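Local coordinates for protein transcription factor MBP1 (Magnaporthe oryzae, PDB 4UX5) that binds DNA through its N-terminal winged helix-turn-helix domain, the part in this crystal, and probably activates transcription by RNA polymerase II, at residues I25-Y30 and M39-D44. Residues are numbered along the deposited sequence; the frame is centred on the assembly and turned at random.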
loop_
_atom_site.group_PDB
_atom_site.type_symbol
_atom_site.label_atom_id
_atom_site.label_comp_id
_atom_site.label_asym_id
_atom_site.label_seq_id
_atom_site.Cartn_x
_atom_site.Cartn_y
_atom_site.Cartn_z
ATOM N N ILE A 25 15.828 0.206 7.421
ATOM C CA ILE A 25 16.299 0.079 6.049
ATOM C C ILE A 25 17.287 1.187 5.702
ATOM O O ILE A 25 16.900 2.341 5.512
ATOM C CB ILE A 25 15.135 0.105 5.044
ATOM C CG1 ILE A 25 14.162 -1.039 5.332
ATOM C CG2 ILE A 25 15.659 0.019 3.616
ATOM C CD1 ILE A 25 13.024 -1.134 4.340
ATOM N N PRO A 26 18.579 0.834 5.632
ATOM C CA PRO A 26 19.647 1.765 5.261
ATOM C C PRO A 26 19.499 2.250 3.822
ATOM O O PRO A 26 19.323 1.437 2.914
ATOM C CB PRO A 26 20.920 0.926 5.426
ATOM C CG PRO A 26 20.535 -0.186 6.331
ATOM C CD PRO A 26 19.111 -0.488 5.995
ATOM N N VAL A 27 19.556 3.563 3.624
ATOM C CA VAL A 27 19.484 4.135 2.284
ATOM C C VAL A 27 20.563 5.185 2.063
ATOM O O VAL A 27 21.136 5.715 3.015
ATOM C CB VAL A 27 18.112 4.795 2.007
ATOM C CG1 VAL A 27 16.988 3.768 2.072
ATOM C CG2 VAL A 27 17.864 5.938 2.982
ATOM N N TYR A 28 20.843 5.467 0.795
ATOM C CA TYR A 28 21.598 6.654 0.427
ATOM C C TYR A 28 20.591 7.725 0.045
ATOM O O TYR A 28 19.627 7.446 -0.670
ATOM C CB TYR A 28 22.560 6.376 -0.728
ATOM C CG TYR A 28 23.555 5.272 -0.455
ATOM C CD1 TYR A 28 24.492 5.391 0.563
ATOM C CD2 TYR A 28 23.566 4.116 -1.226
ATOM C CE1 TYR A 28 25.404 4.384 0.816
ATOM C CE2 TYR A 28 24.478 3.103 -0.983
ATOM C CZ TYR A 28 25.394 3.244 0.037
ATOM O OH TYR A 28 26.301 2.239 0.282
ATOM N N GLU A 29 20.796 8.943 0.530
ATOM C CA GLU A 29 19.861 10.022 0.244
ATOM C C GLU A 29 20.562 11.244 -0.336
ATOM O O GLU A 29 21.423 11.843 0.306
ATOM C CB GLU A 29 19.091 10.412 1.507
ATOM C CG GLU A 29 18.050 11.499 1.284
ATOM C CD GLU A 29 17.173 11.727 2.502
ATOM O OE1 GLU A 29 17.228 10.904 3.440
ATOM O OE2 GLU A 29 16.428 12.730 2.520
ATOM N N TYR A 30 20.188 11.600 -1.559
ATOM C CA TYR A 30 20.699 12.800 -2.207
ATOM C C TYR A 30 19.772 13.971 -1.928
ATOM O O TYR A 30 18.608 13.954 -2.325
ATOM C CB TYR A 30 20.844 12.585 -3.715
ATOM C CG TYR A 30 21.284 13.817 -4.478
ATOM C CD1 TYR A 30 22.454 14.487 -4.137
ATOM C CD2 TYR A 30 20.539 14.304 -5.545
ATOM C CE1 TYR A 30 22.863 15.610 -4.833
ATOM C CE2 TYR A 30 20.946 15.427 -6.248
ATOM C CZ TYR A 30 22.105 16.073 -5.886
ATOM O OH TYR A 30 22.512 17.190 -6.579
ATOM N N MET A 39 15.960 8.853 -2.725
ATOM C CA MET A 39 16.542 7.797 -1.904
ATOM C C MET A 39 16.953 6.585 -2.726
ATOM O O MET A 39 16.228 6.154 -3.623
ATOM C CB MET A 39 15.560 7.363 -0.813
ATOM C CG MET A 39 15.178 8.461 0.160
ATOM S SD MET A 39 14.197 7.839 1.537
ATOM C CE MET A 39 13.740 9.373 2.342
ATOM N N ARG A 40 18.126 6.046 -2.410
ATOM C CA ARG A 40 18.593 4.797 -2.997
ATOM C C ARG A 40 18.855 3.795 -1.878
ATOM O O ARG A 40 19.579 4.097 -0.930
ATOM C CB ARG A 40 19.860 5.019 -3.830
ATOM C CG ARG A 40 20.230 3.834 -4.707
ATOM C CD ARG A 40 21.719 3.521 -4.655
ATOM N NE ARG A 40 22.526 4.458 -5.429
ATOM C CZ ARG A 40 23.812 4.274 -5.717
ATOM N NH1 ARG A 40 24.437 3.183 -5.297
ATOM N NH2 ARG A 40 24.472 5.177 -6.429
ATOM N N ARG A 41 18.259 2.610 -1.977
ATOM C CA ARG A 41 18.446 1.586 -0.953
ATOM C C ARG A 41 19.865 1.031 -0.964
ATOM O O ARG A 41 20.472 0.881 -2.022
ATOM C CB ARG A 41 17.444 0.449 -1.137
ATOM C CG ARG A 41 16.181 0.601 -0.319
ATOM C CD ARG A 41 15.596 -0.759 0.006
ATOM N NE ARG A 41 15.221 -1.490 -1.200
ATOM C CZ ARG A 41 13.991 -1.517 -1.698
ATOM N NH1 ARG A 41 13.014 -0.857 -1.090
ATOM N NH2 ARG A 41 13.734 -2.209 -2.800
ATOM N N ARG A 42 20.393 0.724 0.214
ATOM C CA ARG A 42 21.762 0.235 0.319
ATOM C C ARG A 42 21.865 -1.257 0.019
ATOM O O ARG A 42 22.894 -1.729 -0.463
ATOM C CB ARG A 42 22.327 0.525 1.711
ATOM C CG ARG A 42 23.816 0.240 1.844
ATOM C CD ARG A 42 24.398 0.927 3.066
ATOM N NE ARG A 42 23.570 2.055 3.486
ATOM C CZ ARG A 42 24.008 3.081 4.208
ATOM N NH1 ARG A 42 25.278 3.138 4.585
ATOM N NH2 ARG A 42 23.175 4.056 4.546
ATOM N N VAL A 43 20.792 -1.995 0.288
ATOM C CA VAL A 43 20.841 -3.454 0.218
ATOM C C VAL A 43 20.692 -3.997 -1.208
ATOM O O VAL A 43 21.188 -5.082 -1.513
ATOM C CB VAL A 43 19.755 -4.089 1.124
ATOM C CG1 VAL A 43 18.367 -3.921 0.517
ATOM C CG2 VAL A 43 20.058 -5.559 1.376
ATOM N N ASP A 44 20.032 -3.247 -2.085
ATOM C CA ASP A 44 19.815 -3.721 -3.450
ATOM C C ASP A 44 19.912 -2.609 -4.491
ATOM O O ASP A 44 19.650 -2.837 -5.673
ATOM C CB ASP A 44 18.453 -4.411 -3.563
ATOM C CG ASP A 44 17.312 -3.545 -3.060
ATOM O OD1 ASP A 44 17.550 -2.358 -2.748
ATOM O OD2 ASP A 44 16.171 -4.052 -2.982
HETATM O O HOH W 1 18.879 -1.149 2.367
#
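Tyr28 and Arg40 form the hydrogen-bonded pair of the antiparallel hairpin of strands 25-32 and 36-41, whose first strand is the middle one of a three-stranded sheet in this DNA-binding domain: Tyr28 N donates to Arg40 O at 2.5 Å, and Arg40 N returns to Tyr28 O at 2.7 Å and an almost straight 174°. Beyond this pair Arg42 N reaches Pro26 O (3.0 Å), an acceptor that also takes a bond from a water bridging to Val43 N.

Stacking extends the pairing past the end of strand 36-41. With CG anti to the backbone N (chi1 -171°) and a bend at chi3, Arg42 crosses the Tyr28 ring and lays its guanidinium flat on it, planes 27° apart and centres 4.6 Å apart. At the ring edge, Arg40 CD approaches Tyr28 CD2 to 3.9 Å; Arg40 NH2 hydrogen-bonds to Ile112 O and Phe115 O.

On the face of Val27, Met39 and Arg41, aliphatic parts meet: Val27 CG1 lies 4.0 Å from Arg41 CG, and Ile25 CG2 is 3.7 Å from Arg41 CD. Arg41 grips Asp44 side-on through NE and NH2, and also pairs with Glu77.

Arg42 NE is buried without a polar partner, 3.5 Å from Pro26 CB; across the hairpin its guanidinium is held mainly by stacking on Tyr28 and packing on Pro26, with a weak bond from NH2 to Val27 O.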